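PDB 6D25: alpha-L-arabinosidase from Xanthomonas axonopodis pv. citri, which probably removes alpha-L-arabinofuranosyl side groups from arabinoxylans, including those on internal di-substituted xylose units, as a trimeric GH51 arabinofuranosidase. Local coordinates for residues A[480-483]-A[488-491]; A[344-349]-A[510-515]; A[251-256]-A[307-312]; A[217-222]-A[237-242]. All blocks are in the same frame, centred on the assembly; numbering follows the deposited sequence.

Contact 1 (A[480-483]-A[488-491]); sequences TYNT and QAVA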
loop_
_atom_site.group_PDB
_atom_site.type_symbol
_atom_site.label_atom_id
_atom_site.label_comp_id
_atom_site.label_asym_id
_atom_site.label_seq_id
_atom_site.Cartn_x
_atom_site.Cartn_y
_atom_site.Cartn_z
ATOM N N THR A 480 -16.884 33.630 -31.166
ATOM C CA THR A 480 -16.529 34.900 -30.548
ATOM C C THR A 480 -16.090 34.563 -29.127
ATOM O O THR A 480 -16.705 33.713 -28.479
ATOM C CB THR A 480 -17.714 35.886 -30.536
ATOM O OG1 THR A 480 -18.256 36.009 -31.851
ATOM C CG2 THR A 480 -17.341 37.250 -30.010
ATOM N N TYR A 481 -15.042 35.238 -28.656
ATOM C CA TYR A 481 -14.555 35.059 -27.311
ATOM C C TYR A 481 -14.117 36.427 -26.763
ATOM O O TYR A 481 -14.038 37.380 -27.486
ATOM C CB TYR A 481 -13.407 34.033 -27.295
ATOM C CG TYR A 481 -12.292 34.292 -28.283
ATOM C CD1 TYR A 481 -11.241 35.134 -27.972
ATOM C CD2 TYR A 481 -12.260 33.655 -29.507
ATOM C CE1 TYR A 481 -10.197 35.361 -28.850
ATOM C CE2 TYR A 481 -11.250 33.891 -30.424
ATOM C CZ TYR A 481 -10.194 34.711 -30.069
ATOM O OH TYR A 481 -9.172 34.958 -30.910
ATOM N N ASN A 482 -13.886 36.485 -25.468
ATOM C CA ASN A 482 -13.496 37.716 -24.799
ATOM C C ASN A 482 -11.967 37.784 -24.712
ATOM O O ASN A 482 -11.296 36.761 -24.483
ATOM C CB ASN A 482 -14.140 37.781 -23.417
ATOM C CG ASN A 482 -15.634 37.972 -23.483
ATOM O OD1 ASN A 482 -16.129 38.544 -24.465
ATOM N ND2 ASN A 482 -16.350 37.477 -22.468
ATOM N N THR A 483 -11.438 38.982 -24.869
ATOM C CA THR A 483 -10.006 39.271 -24.697
ATOM C C THR A 483 -9.846 40.507 -23.797
ATOM O O THR A 483 -10.793 41.238 -23.552
ATOM C CB THR A 483 -9.335 39.552 -26.045
ATOM O OG1 THR A 483 -9.973 40.704 -26.596
ATOM C CG2 THR A 483 -9.440 38.399 -27.020
ATOM N N GLN A 488 -15.879 42.473 -23.344
ATOM C CA GLN A 488 -17.328 42.192 -23.286
ATOM C C GLN A 488 -17.836 41.863 -24.691
ATOM O O GLN A 488 -18.990 42.118 -24.998
ATOM C CB GLN A 488 -18.118 43.351 -22.669
ATOM C CG GLN A 488 -17.723 43.621 -21.214
ATOM C CD GLN A 488 -18.824 44.262 -20.406
ATOM O OE1 GLN A 488 -19.201 45.381 -20.699
ATOM N NE2 GLN A 488 -19.379 43.560 -19.431
ATOM N N ALA A 489 -17.045 41.214 -25.505
ATOM C CA ALA A 489 -17.523 40.764 -26.818
ATOM C C ALA A 489 -18.672 39.761 -26.614
ATOM O O ALA A 489 -19.541 39.687 -27.460
ATOM C CB ALA A 489 -16.395 40.126 -27.623
ATOM N N VAL A 490 -18.618 38.949 -25.551
ATOM C CA VAL A 490 -19.662 37.973 -25.244
ATOM C C VAL A 490 -20.087 38.232 -23.798
ATOM O O VAL A 490 -19.332 37.926 -22.887
ATOM C CB VAL A 490 -19.197 36.515 -25.408
ATOM C CG1 VAL A 490 -20.349 35.529 -25.256
ATOM C CG2 VAL A 490 -18.537 36.292 -26.761
ATOM N N ALA A 491 -21.277 38.839 -23.617
ATOM C CA ALA A 491 -21.692 39.193 -22.242
ATOM C C ALA A 491 -23.197 39.400 -22.226
ATOM O O ALA A 491 -23.764 39.810 -23.225
ATOM C CB ALA A 491 -20.982 40.451 -21.766
#
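The carboxamide of Asn482 is turned so that both of its heteroatoms meet the backbone of Val490 in, or close to, the amide plane. Val490 N donates to Asn482 OD1 at 2.7 Å, on a lone pair in the carbonyl plane, and Asn482 ND2 returns a nearly straight bond (167°) to Val490 O at 3.0 Å. The pair of bonds closes a ring between one side-chain amide and the N and O of a single residue, which fixes the rotation of the amide. Ala489 N also comes close to OD1, but its angle is too poor for a bond. ND2 has a second acceptor in Leu391 O, so this buried amide ties in a third piece of backbone. Beside it runs an apolar patch. Thr480 holds CG2 anti to its own N, and this methyl rests 3.6 Å from Val490 CG2 and 3.9 Å from Ala489 CB, while OG1 is bonded to Ala477 O. Ala489 CB also lies 3.6 Å from Tyr481 O. Through its two bonds to Val490, the Asn482 amide joins two parts of one irregular loop, the long connection between strands 468-473 and 493-494 in the C-terminal beta domain.

Contact 2 (A[344-349]-A[510-515]); sequences NSLRDA and PAHSIV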
loop_
_atom_site.group_PDB
_atom_site.type_symbol
_atom_site.label_atom_id
_atom_site.label_comp_id
_atom_site.label_asym_id
_atom_site.label_seq_id
_atom_site.Cartn_x
_atom_site.Cartn_y
_atom_site.Cartn_z
ATOM N N ASN A 344 -12.067 30.653 -24.625
ATOM C CA ASN A 344 -13.376 30.358 -24.062
ATOM C C ASN A 344 -14.380 31.194 -24.857
ATOM O O ASN A 344 -14.363 32.433 -24.751
ATOM C CB ASN A 344 -13.325 30.690 -22.573
ATOM C CG ASN A 344 -14.410 30.058 -21.740
ATOM O OD1 ASN A 344 -15.622 30.311 -21.982
ATOM N ND2 ASN A 344 -13.986 29.350 -20.707
ATOM N N SER A 345 -15.154 30.518 -25.726
ATOM C CA SER A 345 -15.972 31.185 -26.706
ATOM C C SER A 345 -17.453 31.000 -26.379
ATOM O O SER A 345 -17.828 30.341 -25.411
ATOM C CB SER A 345 -15.666 30.648 -28.097
ATOM O OG SER A 345 -16.239 29.358 -28.252
ATOM N N LEU A 346 -18.299 31.569 -27.236
ATOM C CA LEU A 346 -19.746 31.334 -27.125
ATOM C C LEU A 346 -20.057 29.822 -27.085
ATOM O O LEU A 346 -21.016 29.390 -26.391
ATOM C CB LEU A 346 -20.468 32.013 -28.281
ATOM C CG LEU A 346 -21.989 31.888 -28.289
ATOM C CD1 LEU A 346 -22.618 32.485 -27.031
ATOM C CD2 LEU A 346 -22.557 32.527 -29.574
ATOM N N ARG A 347 -19.280 29.032 -27.815
ATOM C CA ARG A 347 -19.471 27.571 -27.819
ATOM C C ARG A 347 -19.353 27.012 -26.376
ATOM O O ARG A 347 -20.122 26.146 -25.945
ATOM C CB ARG A 347 -18.438 26.936 -28.751
ATOM C CG ARG A 347 -18.590 25.425 -28.925
ATOM C CD ARG A 347 -17.588 24.837 -29.905
ATOM N NE ARG A 347 -16.216 25.120 -29.526
ATOM C CZ ARG A 347 -15.151 24.832 -30.301
ATOM N NH1 ARG A 347 -15.298 24.083 -31.385
ATOM N NH2 ARG A 347 -13.967 25.338 -29.995
ATOM N N ASP A 348 -18.379 27.517 -25.637
ATOM C CA ASP A 348 -18.131 27.095 -24.238
ATOM C C ASP A 348 -19.290 27.522 -23.340
ATOM O O ASP A 348 -19.667 26.772 -22.425
ATOM C CB ASP A 348 -16.775 27.586 -23.770
ATOM C CG ASP A 348 -15.680 26.994 -24.642
ATOM O OD1 ASP A 348 -15.528 25.741 -24.587
ATOM O OD2 ASP A 348 -15.055 27.736 -25.452
ATOM N N ALA A 349 -19.858 28.706 -23.588
ATOM C CA ALA A 349 -21.057 29.120 -22.834
ATOM C C ALA A 349 -22.168 28.088 -23.027
ATOM O O ALA A 349 -22.797 27.678 -22.043
ATOM C CB ALA A 349 -21.502 30.470 -23.273
ATOM N N PRO A 510 -33.019 33.700 -30.463
ATOM C CA PRO A 510 -32.068 33.789 -31.580
ATOM C C PRO A 510 -31.167 32.549 -31.683
ATOM O O PRO A 510 -30.992 31.781 -30.707
ATOM C CB PRO A 510 -31.194 35.033 -31.273
ATOM C CG PRO A 510 -32.054 35.849 -30.328
ATOM C CD PRO A 510 -32.775 34.783 -29.514
ATOM N N ALA A 511 -30.606 32.375 -32.869
ATOM C CA ALA A 511 -29.586 31.319 -33.115
ATOM C C ALA A 511 -28.468 31.443 -32.077
ATOM O O ALA A 511 -28.179 32.539 -31.608
ATOM C CB ALA A 511 -29.068 31.445 -34.527
ATOM N N HIS A 512 -27.840 30.313 -31.727
ATOM C CA HIS A 512 -26.643 30.264 -30.907
ATOM C C HIS A 512 -26.745 31.213 -29.691
ATOM O O HIS A 512 -25.897 32.089 -29.488
ATOM C CB HIS A 512 -25.393 30.516 -31.752
ATOM C CG HIS A 512 -25.301 31.833 -32.467
ATOM N ND1 HIS A 512 -25.397 31.913 -33.842
ATOM C CD2 HIS A 512 -25.027 33.082 -32.036
ATOM C CE1 HIS A 512 -25.197 33.162 -34.232
ATOM N NE2 HIS A 512 -24.993 33.911 -33.152
ATOM N N SER A 513 -27.752 30.980 -28.843
ATOM C CA SER A 513 -28.002 31.886 -27.749
ATOM C C SER A 513 -28.511 31.094 -26.532
ATOM O O SER A 513 -29.060 29.993 -26.656
ATOM C CB SER A 513 -28.984 32.996 -28.139
ATOM O OG SER A 513 -30.316 32.515 -28.195
ATOM N N ILE A 514 -28.294 31.706 -25.366
ATOM C CA ILE A 514 -28.795 31.264 -24.111
ATOM C C ILE A 514 -29.642 32.377 -23.502
ATOM O O ILE A 514 -29.164 33.493 -23.403
ATOM C CB ILE A 514 -27.639 30.921 -23.153
ATOM C CG1 ILE A 514 -26.696 29.874 -23.745
ATOM C CG2 ILE A 514 -28.151 30.471 -21.782
ATOM C CD1 ILE A 514 -25.320 29.912 -23.106
ATOM N N VAL A 515 -30.849 32.072 -23.058
ATOM C CA VAL A 515 -31.627 33.063 -22.297
ATOM C C VAL A 515 -31.975 32.463 -20.926
ATOM O O VAL A 515 -32.141 31.248 -20.773
ATOM C CB VAL A 515 -32.889 33.523 -23.034
ATOM C CG1 VAL A 515 -32.553 34.124 -24.395
ATOM C CG2 VAL A 515 -33.902 32.392 -23.203
#
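Leu346 and Ala349, on the first turn of a helix opened by a capping box, pack against His512, the first residue of a G1 beta bulge, and Ile514, just beyond it. In the box, Ser345 N donates to Asp348 OD2 at 2.8 Å, almost straight and on the anti lone pair, while Ser345 OG takes a weak bond from Arg347 N. On the other side His512 adopts left-handed backbone angles (44°/60°), and it and Ser513 together face Asn447 on the adjacent strand; Ser513 OG donates to Pro510 O at 2.7 Å and closes the turn. Leu346 reaches across with one branch: CD2 sits 3.4 Å from His512 O and 3.5 Å from His512 CD2, the leucine side chain crossing the histidine at about a right angle and meeting its ring obliquely. With CG wedged between its backbone N and carbonyl carbon (chi1 60°), His512 can place ND1 against Ala450 O and NE2 against Ala475 O, two bonds that hold the ring in place and are consistent with a protonated imidazole. Further along, Ile514 extends CD1 to 3.5 Å from Ala349 O and 3.9 Å from Ala349 CB, an apolar tip set against the helix backbone. Helix 346-361, which belongs to the (beta/alpha)8 barrel, thereby leans on strand 513-519 of the C-terminal beta domain, with Trp288 of helix 285-312 against His512, and Pro393 and Val397 of helix 393-400 together with Leu473 of strand 468-473 against Ala349.

Contact 3 (A[251-256]-A[307-312]); sequences VMMREA and AIMDKY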
loop_
_atom_site.group_PDB
_atom_site.type_symbol
_atom_site.label_atom_id
_atom_site.label_comp_id
_atom_site.label_asym_id
_atom_site.label_seq_id
_atom_site.Cartn_x
_atom_site.Cartn_y
_atom_site.Cartn_z
ATOM N N VAL A 251 -18.221 -1.946 -9.386
ATOM C CA VAL A 251 -17.387 -2.523 -8.342
ATOM C C VAL A 251 -17.266 -1.551 -7.176
ATOM O O VAL A 251 -17.334 -1.992 -6.029
ATOM C CB VAL A 251 -16.011 -2.949 -8.892
ATOM C CG1 VAL A 251 -15.082 -3.390 -7.777
ATOM C CG2 VAL A 251 -16.193 -4.052 -9.921
ATOM N N MET A 252 -17.043 -0.271 -7.422
ATOM C CA MET A 252 -16.873 0.644 -6.301
ATOM C C MET A 252 -18.151 0.631 -5.444
ATOM O O MET A 252 -18.060 0.653 -4.204
ATOM C CB MET A 252 -16.621 2.094 -6.721
ATOM C CG MET A 252 -15.288 2.332 -7.296
ATOM S SD MET A 252 -13.859 2.066 -6.148
ATOM C CE MET A 252 -14.452 2.870 -4.683
ATOM N N MET A 253 -19.323 0.629 -6.080
ATOM C CA MET A 253 -20.566 0.657 -5.304
ATOM C C MET A 253 -20.781 -0.693 -4.603
ATOM O O MET A 253 -21.123 -0.720 -3.412
ATOM C CB MET A 253 -21.768 1.010 -6.212
ATOM C CG MET A 253 -21.754 2.421 -6.704
ATOM S SD MET A 253 -21.743 3.683 -5.421
ATOM C CE MET A 253 -23.432 3.520 -4.847
ATOM N N ARG A 254 -20.590 -1.796 -5.326
ATOM C CA ARG A 254 -20.770 -3.126 -4.750
ATOM C C ARG A 254 -19.858 -3.274 -3.514
ATOM O O ARG A 254 -20.262 -3.811 -2.498
ATOM C CB ARG A 254 -20.411 -4.240 -5.736
ATOM C CG ARG A 254 -20.577 -5.664 -5.231
ATOM C CD ARG A 254 -20.102 -6.639 -6.334
ATOM N NE ARG A 254 -18.633 -6.691 -6.419
ATOM C CZ ARG A 254 -17.918 -6.862 -7.532
ATOM N NH1 ARG A 254 -18.503 -7.031 -8.708
ATOM N NH2 ARG A 254 -16.596 -6.915 -7.453
ATOM N N GLU A 255 -18.614 -2.834 -3.626
ATOM C CA GLU A 255 -17.609 -3.131 -2.631
ATOM C C GLU A 255 -17.557 -2.063 -1.536
ATOM O O GLU A 255 -17.104 -2.380 -0.435
ATOM C CB GLU A 255 -16.197 -3.275 -3.222
ATOM C CG GLU A 255 -16.050 -4.448 -4.135
ATOM C CD GLU A 255 -16.371 -5.798 -3.472
ATOM O OE1 GLU A 255 -16.040 -5.991 -2.325
ATOM O OE2 GLU A 255 -16.914 -6.661 -4.141
ATOM N N ALA A 256 -17.957 -0.834 -1.796
ATOM C CA ALA A 256 -17.608 0.257 -0.869
ATOM C C ALA A 256 -18.738 1.278 -0.647
ATOM O O ALA A 256 -18.458 2.312 0.011
ATOM C CB ALA A 256 -16.358 0.971 -1.360
ATOM N N ALA A 307 -28.115 4.427 -12.613
ATOM C CA ALA A 307 -28.875 3.182 -12.526
ATOM C C ALA A 307 -28.034 2.110 -11.828
ATOM O O ALA A 307 -28.562 1.272 -11.063
ATOM C CB ALA A 307 -29.324 2.742 -13.905
ATOM N N ILE A 308 -26.734 2.104 -12.062
ATOM C CA ILE A 308 -25.870 1.174 -11.335
ATOM C C ILE A 308 -25.847 1.523 -9.838
ATOM O O ILE A 308 -25.907 0.614 -8.981
ATOM C CB ILE A 308 -24.447 1.158 -11.946
ATOM C CG1 ILE A 308 -24.486 0.636 -13.378
ATOM C CG2 ILE A 308 -23.515 0.329 -11.074
ATOM C CD1 ILE A 308 -23.265 0.912 -14.160
ATOM N N MET A 309 -25.724 2.802 -9.515
ATOM C CA MET A 309 -25.726 3.231 -8.119
ATOM C C MET A 309 -27.051 2.849 -7.444
ATOM O O MET A 309 -27.031 2.458 -6.283
ATOM C CB MET A 309 -25.482 4.736 -7.982
ATOM C CG MET A 309 -24.116 5.129 -8.458
ATOM S SD MET A 309 -23.807 6.887 -8.480
ATOM C CE MET A 309 -23.414 7.199 -6.745
ATOM N N ASP A 310 -28.170 2.875 -8.180
ATOM C CA ASP A 310 -29.465 2.541 -7.614
ATOM C C ASP A 310 -29.508 1.080 -7.157
ATOM O O ASP A 310 -30.218 0.766 -6.223
ATOM C CB ASP A 310 -30.595 2.765 -8.611
ATOM C CG ASP A 310 -30.927 4.223 -8.925
ATOM O OD1 ASP A 310 -30.480 5.142 -8.170
ATOM O OD2 ASP A 310 -31.597 4.455 -9.975
ATOM N N LYS A 311 -28.765 0.184 -7.818
ATOM C CA LYS A 311 -28.798 -1.238 -7.464
ATOM C C LYS A 311 -28.226 -1.436 -6.065
ATOM O O LYS A 311 -28.699 -2.297 -5.380
ATOM C CB LYS A 311 -27.926 -2.090 -8.393
ATOM C CG LYS A 311 -28.321 -2.069 -9.846
ATOM C CD LYS A 311 -27.289 -2.759 -10.734
ATOM C CE LYS A 311 -26.563 -3.938 -10.112
ATOM N NZ LYS A 311 -25.758 -4.629 -11.151
ATOM N N TYR A 312 -27.207 -0.677 -5.685
ATOM C CA TYR A 312 -26.531 -0.879 -4.404
ATOM C C TYR A 312 -26.984 0.149 -3.367
ATOM O O TYR A 312 -26.863 -0.116 -2.184
ATOM C CB TYR A 312 -25.009 -0.819 -4.597
ATOM C CG TYR A 312 -24.529 -1.965 -5.458
ATOM C CD1 TYR A 312 -24.516 -3.253 -4.951
ATOM C CD2 TYR A 312 -24.215 -1.771 -6.793
ATOM C CE1 TYR A 312 -24.153 -4.332 -5.737
ATOM C CE2 TYR A 312 -23.839 -2.841 -7.582
ATOM C CZ TYR A 312 -23.790 -4.117 -7.048
ATOM O OH TYR A 312 -23.428 -5.176 -7.836
#
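Tyr312 lays one face of its ring against Arg254, whose CA stands over the ring centre 3.6 Å above its plane. Arg254 CB adds a CH-pi contact, 4.0 Å from the centroid and 26° off the normal. The tyrosine keeps CG anti to its carbonyl carbon, and its OH is bonded to Glu250, one turn back on the opposing helix. Arg254 instead carries CG anti to its backbone N, so that CB, CG and CD run alongside the tyrosine in the same direction; a bend at chi3 then turns the guanidinium away, where NE makes a salt bridge, in the guanidinium plane, to Glu255 OE2 at 2.9 Å. These residues sit on helices 246-256 and 285-312, the neighbours that precede and follow strand 262-269 in the (beta/alpha)8 barrel; the short segments run almost parallel, 14° apart, with axes 9.1 Å from each other. Deeper in, towards Leu263 of that strand, Met253 bends at chi2 (-58°) and again at chi3, which brings CE to 3.9 Å from Met309 CB. Met309 is extended to SD and bends only at chi3, its CE 4.1 Å from Met253 SD, and the two side chains cross obliquely. Met253 CB meets Tyr312 CD2 at 3.7 Å, joining the sulfur-containing pair to the aromatic ring.

Contact 4 (A[217-222]-A[237-242]); sequences DVFRRY and IAPGPS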
loop_
_atom_site.group_PDB
_atom_site.type_symbol
_atom_site.label_atom_id
_atom_site.label_comp_id
_atom_site.label_asym_id
_atom_site.label_seq_id
_atom_site.Cartn_x
_atom_site.Cartn_y
_atom_site.Cartn_z
ATOM N N ASP A 217 -10.369 -1.596 -2.607
ATOM C CA ASP A 217 -9.648 -2.000 -1.381
ATOM C C ASP A 217 -8.867 -0.823 -0.818
ATOM O O ASP A 217 -8.894 -0.537 0.401
ATOM C CB ASP A 217 -8.739 -3.201 -1.643
ATOM C CG ASP A 217 -9.478 -4.510 -1.832
ATOM O OD1 ASP A 217 -10.556 -4.692 -1.205
ATOM O OD2 ASP A 217 -8.960 -5.376 -2.577
ATOM N N VAL A 218 -8.174 -0.103 -1.693
ATOM C CA VAL A 218 -7.381 1.036 -1.265
ATOM C C VAL A 218 -8.291 2.144 -0.683
ATOM O O VAL A 218 -7.995 2.718 0.368
ATOM C CB VAL A 218 -6.527 1.555 -2.433
ATOM C CG1 VAL A 218 -5.853 2.865 -2.099
ATOM C CG2 VAL A 218 -5.477 0.534 -2.827
ATOM N N PHE A 219 -9.384 2.446 -1.362
ATOM C CA PHE A 219 -10.342 3.442 -0.878
ATOM C C PHE A 219 -10.862 3.034 0.514
ATOM O O PHE A 219 -10.858 3.856 1.431
ATOM C CB PHE A 219 -11.514 3.653 -1.857
ATOM C CG PHE A 219 -12.615 4.463 -1.225
ATOM C CD1 PHE A 219 -12.462 5.812 -0.969
ATOM C CD2 PHE A 219 -13.753 3.833 -0.761
ATOM C CE1 PHE A 219 -13.443 6.524 -0.294
ATOM C CE2 PHE A 219 -14.750 4.545 -0.100
ATOM C CZ PHE A 219 -14.565 5.882 0.159
ATOM N N ARG A 220 -11.336 1.809 0.642
ATOM C CA ARG A 220 -11.861 1.341 1.935
ATOM C C ARG A 220 -10.838 1.562 3.065
ATOM O O ARG A 220 -11.202 1.986 4.179
ATOM C CB ARG A 220 -12.271 -0.131 1.836
ATOM C CG ARG A 220 -13.592 -0.317 1.093
ATOM C CD ARG A 220 -13.893 -1.738 0.767
ATOM N NE ARG A 220 -13.984 -2.588 1.948
ATOM C CZ ARG A 220 -14.600 -3.738 1.999
ATOM N NH1 ARG A 220 -15.194 -4.231 0.893
ATOM N NH2 ARG A 220 -14.511 -4.437 3.138
ATOM N N ARG A 221 -9.568 1.245 2.798
ATOM C CA ARG A 221 -8.510 1.389 3.777
ATOM C C ARG A 221 -8.249 2.867 4.058
ATOM O O ARG A 221 -8.242 3.289 5.239
ATOM C CB ARG A 221 -7.226 0.728 3.294
ATOM C CG ARG A 221 -6.013 0.890 4.192
ATOM C CD ARG A 221 -4.863 0.142 3.581
ATOM N NE ARG A 221 -3.674 0.118 4.413
ATOM C CZ ARG A 221 -2.535 -0.471 4.073
ATOM N NH1 ARG A 221 -2.371 -0.995 2.846
ATOM N NH2 ARG A 221 -1.552 -0.506 4.966
ATOM N N TYR A 222 -7.993 3.677 3.037
ATOM C CA TYR A 222 -7.558 5.040 3.280
ATOM C C TYR A 222 -8.691 5.886 3.903
ATOM O O TYR A 222 -8.420 6.763 4.764
ATOM C CB TYR A 222 -7.064 5.709 1.998
ATOM C CG TYR A 222 -5.640 5.397 1.623
ATOM C CD1 TYR A 222 -5.252 4.112 1.288
ATOM C CD2 TYR A 222 -4.647 6.374 1.682
ATOM C CE1 TYR A 222 -3.939 3.813 0.979
ATOM C CE2 TYR A 222 -3.337 6.094 1.371
ATOM C CZ TYR A 222 -2.974 4.805 1.019
ATOM O OH TYR A 222 -1.661 4.493 0.705
ATOM N N ILE A 237 -15.586 11.521 -0.476
ATOM C CA ILE A 237 -15.879 11.271 -1.874
ATOM C C ILE A 237 -14.931 10.187 -2.401
ATOM O O ILE A 237 -13.711 10.369 -2.396
ATOM C CB ILE A 237 -15.726 12.545 -2.717
ATOM C CG1 ILE A 237 -16.410 13.769 -2.091
ATOM C CG2 ILE A 237 -16.190 12.260 -4.173
ATOM C CD1 ILE A 237 -17.801 13.569 -1.767
ATOM N N ALA A 238 -15.497 9.075 -2.839
ATOM C CA ALA A 238 -14.750 7.973 -3.420
ATOM C C ALA A 238 -14.408 8.233 -4.890
ATOM O O ALA A 238 -15.176 8.841 -5.625
ATOM C CB ALA A 238 -15.541 6.702 -3.267
ATOM N N PRO A 239 -13.276 7.698 -5.327
ATOM C CA PRO A 239 -12.753 7.819 -6.696
ATOM C C PRO A 239 -13.597 6.951 -7.649
ATOM O O PRO A 239 -13.717 5.756 -7.476
ATOM C CB PRO A 239 -11.301 7.346 -6.536
ATOM C CG PRO A 239 -11.369 6.336 -5.466
ATOM C CD PRO A 239 -12.352 6.927 -4.489
ATOM N N GLY A 240 -14.284 7.609 -8.563
ATOM C CA GLY A 240 -15.240 6.951 -9.445
ATOM C C GLY A 240 -14.753 6.903 -10.890
ATOM O O GLY A 240 -13.570 7.055 -11.172
ATOM N N PRO A 241 -15.675 6.621 -11.835
ATOM C CA PRO A 241 -15.356 6.317 -13.201
ATOM C C PRO A 241 -14.954 7.541 -14.048
ATOM O O PRO A 241 -15.347 8.688 -13.774
ATOM C CB PRO A 241 -16.660 5.778 -13.753
ATOM C CG PRO A 241 -17.705 6.527 -12.980
ATOM C CD PRO A 241 -17.107 6.594 -11.583
ATOM N N SER A 242 -14.191 7.254 -15.079
ATOM C CA SER A 242 -14.042 8.118 -16.220
ATOM C C SER A 242 -15.048 7.717 -17.306
ATOM O O SER A 242 -15.165 6.534 -17.589
ATOM C CB SER A 242 -12.669 7.984 -16.823
ATOM O OG SER A 242 -12.509 8.933 -17.873
#
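With CG anti to its backbone N (chi1 169°) and the ring rotated to a chi2 of 71°, Phe219 reaches from its helix to the end of a barrel strand and turns one ring face to Ala238. The methyl CB of Ala238 stands 3.7 Å from the ring centroid, 14° off the normal, a close CH-pi contact displaced slightly toward the rim. Its nearest ring atom is Phe219 CE1, at 3.6 Å. Pro239 follows directly in the chain and brings its CD to 3.7 Å from Phe219 CD1, approaching obliquely, so the alanine methyl lies over the face while the proline CD comes in beside CD1. Ala256, from helix 246-256, also packs against this phenylalanine. The contact belongs to the beta-alpha-beta unit of strand 196-199, helix 212-224 and strand 235-238, a right-handed crossover of the (beta/alpha)8 barrel, and it packs the end of the returning strand on the helix that precedes it. Away from Phe219, the same helix serves the trimer: Asp217 forms a salt bridge with Arg211 of a neighbouring subunit, and Arg221 is bonded to Gly157 O, Tyr214 and Tyr222 of that subunit. Phe219 thus faces the barrel, whereas Asp217 and Arg221 bond to the neighbouring subunit. On the barrel side the contact is mainly hydrocarbon against ring, without a polar bond between the two segments; its hold comes from close-fitting dispersion and CH-pi attraction, which depend on the ring being turned face-on to the alanine methyl.

From the N terminus, contact 4 comes first and closes a short loop across one helix-to-strand step of the barrel. Contact 3 follows in series, closing a loop of fifty residues from helix 246-256 through strand 262-269 to the end of helix 285-312; the two touch where, among other places, Met252 CG packs near Pro239 O. Contact 2 then opens at 344 and closes only at 510-515, joining the barrel to the C-terminal beta domain. Contact 1 lies wholly within that long span and touches it, Thr480 O standing 2.9 Å from Leu346 N, a probable hydrogen bond. Contacts 1 and 3 lie on opposite sides of the chain's centre, their own centres about 43 Å apart.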